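A-type flavoprotein (Giardia intestinalis, PDB 2Q9U) probably scavenges dioxygen, reducing it to water at a mu-oxo-diiron centre with electrons relayed through bound flavin mononucleotide. Local coordinates at residues F313-L318 with P324-A329; A344-A349 with R355-I360. All blocks are in the same frame, centred on the assembly; numbering follows the deposited sequence.

Contact 1: F313-L318 with P324-A329; sequences FASPTL and PSVAAA. With FMN (flavin mononucleotide), chain F; NO3 (nitrate ion), chain D.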
# COMPACT_ATOMS: atom_id res chain seq x y z
N PHE A 313 -7.80 21.79 10.39
CA PHE A 313 -6.89 21.32 9.35
C PHE A 313 -5.52 21.94 9.55
O PHE A 313 -5.38 23.14 9.85
CB PHE A 313 -7.42 21.68 7.97
CG PHE A 313 -8.49 20.74 7.47
CD1 PHE A 313 -9.79 20.78 8.02
CD2 PHE A 313 -8.22 19.83 6.46
CE1 PHE A 313 -10.80 19.91 7.57
CE2 PHE A 313 -9.25 18.97 5.97
CZ PHE A 313 -10.53 19.01 6.55
N ALA A 314 -4.49 21.12 9.36
CA ALA A 314 -3.14 21.56 9.68
C ALA A 314 -2.14 20.99 8.70
O ALA A 314 -2.32 19.89 8.19
CB ALA A 314 -2.79 21.16 11.09
N SER A 315 -1.09 21.77 8.46
CA SER A 315 0.02 21.34 7.60
C SER A 315 1.22 22.25 7.86
O SER A 315 1.03 23.46 8.04
CB SER A 315 -0.39 21.47 6.12
OG SER A 315 0.71 21.26 5.25
N PRO A 316 2.45 21.69 7.82
CA PRO A 316 3.59 22.59 7.64
C PRO A 316 3.60 23.22 6.27
O PRO A 316 2.91 22.74 5.34
CB PRO A 316 4.81 21.66 7.83
CG PRO A 316 4.33 20.31 7.47
CD PRO A 316 2.87 20.29 7.97
N THR A 317 4.35 24.31 6.13
CA THR A 317 4.57 24.91 4.82
C THR A 317 5.55 24.03 4.04
O THR A 317 6.66 23.73 4.50
CB THR A 317 5.05 26.38 4.93
OG1 THR A 317 4.00 27.19 5.50
CG2 THR A 317 5.37 26.95 3.54
N LEU A 318 5.10 23.59 2.87
CA LEU A 318 5.95 22.85 1.95
C LEU A 318 5.95 23.61 0.64
O LEU A 318 4.88 23.75 0.01
CB LEU A 318 5.40 21.43 1.76
CG LEU A 318 6.17 20.50 0.79
CD1 LEU A 318 7.64 20.30 1.20
CD2 LEU A 318 5.44 19.13 0.68
N PRO A 324 0.52 18.61 -0.31
CA PRO A 324 -0.42 18.13 -1.33
C PRO A 324 -1.54 17.26 -0.74
O PRO A 324 -2.68 17.36 -1.20
CB PRO A 324 0.48 17.30 -2.27
CG PRO A 324 1.85 18.00 -2.15
CD PRO A 324 1.92 18.31 -0.67
N SER A 325 -1.22 16.42 0.26
CA SER A 325 -2.23 15.51 0.86
C SER A 325 -3.37 16.30 1.53
O SER A 325 -4.57 15.91 1.48
CB SER A 325 -1.57 14.57 1.87
OG SER A 325 -0.96 15.32 2.93
N VAL A 326 -3.02 17.43 2.11
CA VAL A 326 -4.02 18.29 2.77
C VAL A 326 -4.85 19.04 1.72
O VAL A 326 -6.07 19.22 1.90
CB VAL A 326 -3.37 19.20 3.84
CG1 VAL A 326 -4.39 20.16 4.53
CG2 VAL A 326 -2.69 18.35 4.89
N ALA A 327 -4.22 19.49 0.63
CA ALA A 327 -4.96 20.05 -0.55
C ALA A 327 -5.98 19.02 -1.10
O ALA A 327 -7.13 19.37 -1.45
CB ALA A 327 -3.98 20.48 -1.67
N ALA A 328 -5.59 17.76 -1.14
CA ALA A 328 -6.53 16.74 -1.63
C ALA A 328 -7.71 16.61 -0.67
O ALA A 328 -8.88 16.60 -1.09
CB ALA A 328 -5.82 15.40 -1.85
N ALA A 329 -7.40 16.56 0.64
CA ALA A 329 -8.45 16.36 1.66
C ALA A 329 -9.42 17.54 1.63
O ALA A 329 -10.63 17.35 1.67
CB ALA A 329 -7.85 16.19 3.04
N1 FMN F . 9.21 26.31 5.26
C2 FMN F . 8.73 27.46 4.71
O2 FMN F . 8.48 28.44 5.44
N3 FMN F . 8.56 27.55 3.34
C4 FMN F . 8.83 26.47 2.51
O4 FMN F . 8.52 26.57 1.33
C4A FMN F . 9.31 25.28 3.08
N5 FMN F . 9.62 24.17 2.30
C5A FMN F . 10.11 23.02 2.92
C6 FMN F . 10.43 21.89 2.15
C7 FMN F . 10.91 20.72 2.76
C7M FMN F . 11.43 19.62 1.87
C8 FMN F . 11.09 20.67 4.14
C8M FMN F . 11.50 19.39 4.84
C9 FMN F . 10.77 21.79 4.91
C9A FMN F . 10.28 22.96 4.31
N10 FMN F . 9.96 24.08 5.08
C10 FMN F . 9.50 25.22 4.47
C1' FMN F . 10.12 24.08 6.57
C2' FMN F . 9.01 23.31 7.28
O2' FMN F . 7.74 23.95 7.16
C3' FMN F . 9.50 23.13 8.72
O3' FMN F . 10.51 22.13 8.70
C4' FMN F . 8.43 22.70 9.71
O4' FMN F . 8.94 22.81 11.03
C5' FMN F . 8.01 21.25 9.49
O5' FMN F . 6.87 20.98 10.28
P FMN F . 6.62 19.49 10.78
O1P FMN F . 5.18 19.44 11.24
O2P FMN F . 6.87 18.58 9.62
O3P FMN F . 7.56 19.12 11.92
N NO3 D . 2.19 14.72 0.58
O1 NO3 D . 1.60 13.85 -0.35
O2 NO3 D . 3.55 14.61 0.87
O3 NO3 D . 1.43 15.67 1.25
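Phe313, Ala314, Ser315 and Leu318 form a buried, apolar strand-to-helix contact with Pro324, Val326 and Ala329 in the flavodoxin-like domain. The first group ends strand 310-314 and runs into the loop beyond; the second begins helix 324-336, the helix of the crossover to strand 344-350. With CG1 anti to its backbone N (chi1 178°), branched Val326 splits its methyls: CG1 meets the edge of the Phe313 ring, 4.3 Å from CD2, while CG2 rests 3.7 Å from Ala314 O and touches Ser315 CB. Ala329 sets its CB near the plane of the same ring, 4.3 Å from Phe313 CE2. Leu318 and Pro324 cross at about a right angle, with Leu318 CD2 3.9 Å from Pro324 CD. Proline suits the first turn of a helix, where its missing N-H costs no helical hydrogen bond. Leu318 CD1 lies above the flavin plane, just outside the dimethylbenzene ring, 3.3 Å from FMN C6. Buried Ser315 OG is satisfied by Pro316 O (2.7 Å) and Met323 N. No hydrogen bond crosses, so apolar packing alone joins these two segments, while the loop backbone serves the cofactor: FMN O2' donates to Thr317 O at 2.9 Å.

Contact 2: A344-A349 with R355-I360; sequences AFAFGA and RAVPDI. With FMN (flavin mononucleotide), chain F.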
# COMPACT_ATOMS: atom_id res chain seq x y z
N ALA A 344 -14.23 25.97 12.18
CA ALA A 344 -13.04 25.35 11.58
C ALA A 344 -11.78 26.16 11.93
O ALA A 344 -11.77 27.39 11.79
CB ALA A 344 -13.19 25.21 10.04
N PHE A 345 -10.74 25.44 12.38
CA PHE A 345 -9.51 26.04 12.88
C PHE A 345 -8.34 25.52 12.03
O PHE A 345 -8.44 24.43 11.43
CB PHE A 345 -9.33 25.67 14.35
CG PHE A 345 -8.22 26.38 15.05
CD1 PHE A 345 -8.31 27.76 15.32
CD2 PHE A 345 -7.09 25.68 15.46
CE1 PHE A 345 -7.27 28.44 15.98
CE2 PHE A 345 -6.03 26.34 16.12
CZ PHE A 345 -6.12 27.73 16.38
N ALA A 346 -7.27 26.30 11.93
CA ALA A 346 -6.09 25.87 11.17
C ALA A 346 -4.82 26.18 11.95
O ALA A 346 -4.76 27.16 12.67
CB ALA A 346 -6.05 26.52 9.77
N PHE A 347 -3.79 25.34 11.80
CA PHE A 347 -2.51 25.61 12.45
C PHE A 347 -1.39 24.90 11.70
O PHE A 347 -1.66 24.09 10.84
CB PHE A 347 -2.53 25.18 13.94
CG PHE A 347 -2.84 23.72 14.15
CD1 PHE A 347 -4.17 23.27 14.17
CD2 PHE A 347 -1.82 22.79 14.35
CE1 PHE A 347 -4.47 21.91 14.35
CE2 PHE A 347 -2.12 21.41 14.53
CZ PHE A 347 -3.45 20.98 14.56
N GLY A 348 -0.14 25.21 12.03
CA GLY A 348 0.96 24.53 11.36
C GLY A 348 2.29 25.20 11.55
O GLY A 348 2.35 26.39 11.83
N ALA A 349 3.34 24.41 11.39
CA ALA A 349 4.73 24.90 11.46
C ALA A 349 5.17 25.55 10.16
O ALA A 349 4.58 25.34 9.11
CB ALA A 349 5.66 23.72 11.82
N ARG A 355 3.04 30.01 4.91
CA ARG A 355 2.13 29.97 3.74
C ARG A 355 1.01 28.94 3.83
O ARG A 355 -0.09 29.17 3.31
CB ARG A 355 2.90 29.78 2.42
CG ARG A 355 3.90 30.94 2.11
CD ARG A 355 3.17 32.27 1.73
NE ARG A 355 2.44 32.13 0.47
CZ ARG A 355 2.97 32.21 -0.75
NH1 ARG A 355 4.26 32.48 -0.93
NH2 ARG A 355 2.19 32.03 -1.81
N ALA A 356 1.27 27.81 4.48
CA ALA A 356 0.28 26.72 4.54
C ALA A 356 -0.99 27.16 5.29
O ALA A 356 -2.10 26.96 4.81
CB ALA A 356 0.88 25.49 5.19
N VAL A 357 -0.81 27.78 6.45
CA VAL A 357 -1.94 28.16 7.30
C VAL A 357 -2.86 29.22 6.63
O VAL A 357 -4.06 29.00 6.56
CB VAL A 357 -1.50 28.54 8.71
CG1 VAL A 357 -2.68 29.13 9.53
CG2 VAL A 357 -0.92 27.29 9.41
N PRO A 358 -2.29 30.34 6.11
CA PRO A 358 -3.09 31.22 5.26
C PRO A 358 -3.82 30.53 4.12
O PRO A 358 -4.99 30.86 3.87
CB PRO A 358 -2.03 32.22 4.71
CG PRO A 358 -1.06 32.31 5.86
CD PRO A 358 -0.92 30.87 6.29
N ASP A 359 -3.15 29.60 3.42
CA ASP A 359 -3.79 28.87 2.32
C ASP A 359 -4.90 27.95 2.85
O ASP A 359 -5.95 27.87 2.23
CB ASP A 359 -2.79 28.02 1.52
CG ASP A 359 -1.91 28.86 0.60
OD1 ASP A 359 -2.14 30.08 0.48
OD2 ASP A 359 -0.99 28.27 -0.00
N ILE A 360 -4.68 27.30 3.99
CA ILE A 360 -5.74 26.46 4.58
C ILE A 360 -6.95 27.32 5.02
O ILE A 360 -8.10 26.99 4.73
CB ILE A 360 -5.21 25.67 5.77
CG1 ILE A 360 -4.22 24.60 5.30
CG2 ILE A 360 -6.38 25.04 6.50
CD1 ILE A 360 -3.44 23.94 6.48
N1 FMN F . 9.21 26.31 5.26
C2 FMN F . 8.73 27.46 4.71
O2 FMN F . 8.48 28.44 5.44
N3 FMN F . 8.56 27.55 3.34
C4 FMN F . 8.83 26.47 2.51
O4 FMN F . 8.52 26.57 1.33
C4A FMN F . 9.31 25.28 3.08
N5 FMN F . 9.62 24.17 2.30
C5A FMN F . 10.11 23.02 2.92
C6 FMN F . 10.43 21.89 2.15
C7 FMN F . 10.91 20.72 2.76
C7M FMN F . 11.43 19.62 1.87
C8 FMN F . 11.09 20.67 4.14
C8M FMN F . 11.50 19.39 4.84
C9 FMN F . 10.77 21.79 4.91
C9A FMN F . 10.28 22.96 4.31
N10 FMN F . 9.96 24.08 5.08
C10 FMN F . 9.50 25.22 4.47
C1' FMN F . 10.12 24.08 6.57
C2' FMN F . 9.01 23.31 7.28
O2' FMN F . 7.74 23.95 7.16
C3' FMN F . 9.50 23.13 8.72
O3' FMN F . 10.51 22.13 8.70
C4' FMN F . 8.43 22.70 9.71
O4' FMN F . 8.94 22.81 11.03
C5' FMN F . 8.01 21.25 9.49
O5' FMN F . 6.87 20.98 10.28
P FMN F . 6.62 19.49 10.78
O1P FMN F . 5.18 19.44 11.24
O2P FMN F . 6.87 18.58 9.62
O3P FMN F . 7.56 19.12 11.92
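Val357 and Ile360 of helix 356-367 bear on Ala346, Phe347 and Gly348 of strand 344-350. The helix and strand segments run nearly antiparallel, at 162°, with axes 7.6 Å apart at closest approach.

Between side chains the contact is wholly apolar. Ala346 CB lies 3.6 Å from Ile360 CG2 and 4.3 Å from Val357 CG1. A chi1 of -69° sets Ile360 CG1 beside the backbone N and leaves CG2 anti to it. This single methyl of Ala346 meets two branched residues of one helix face, and the small alanine lets the helix sit close to the sheet.

The second kind of contact is methyl against backbone. Val357 CG2 presses on the peptide link after Phe347, 3.3 Å from Phe347 C and 3.4 Å from Gly348 N. Gly348, without a side chain, lets this methyl come down onto the strand; at phi 165° a CB would be jammed against Phe347 O, so the backbone itself calls for glycine. Phe347 turns its ring to the other side of the sheet, against Thr270 and Ala274 of helix 269-283.

Toward the cofactor, Ala349 brings CB within 3.4 Å of FMN O5', and its backbone N is hydrogen-bonded to Thr270 OG1.

A parallel strand leaving through a short loop into an antiparallel helix, which returns to strand 378-381, is the beta-alpha-beta crossover of the flavodoxin fold, with FMN at the C-terminal strand ends.

Contacts 1 and 2 are successive strand-to-helix steps of one parallel sheet, their centres 9 Å apart, and strand 344-350 is the next element after helix 324-336. The neighbouring strands are joined by Phe313 N and Phe345 O at 2.9 Å, a probable hydrogen bond, and the Phe313 side chain also touches Ile360, so the two helices share apolar ground. Nearer the cofactor, Thr317 OG1 is hydrogen-bonded to Ala356 N at 3.0 Å and also to Arg355 N, at the start of helix 356-367. Both contacts reach the same FMN: contact 1 from the isoalloxazine along the ribityl chain to O5', where Ala349 of contact 2 also arrives. The diiron ligands belong to the beta-lactamase-like part.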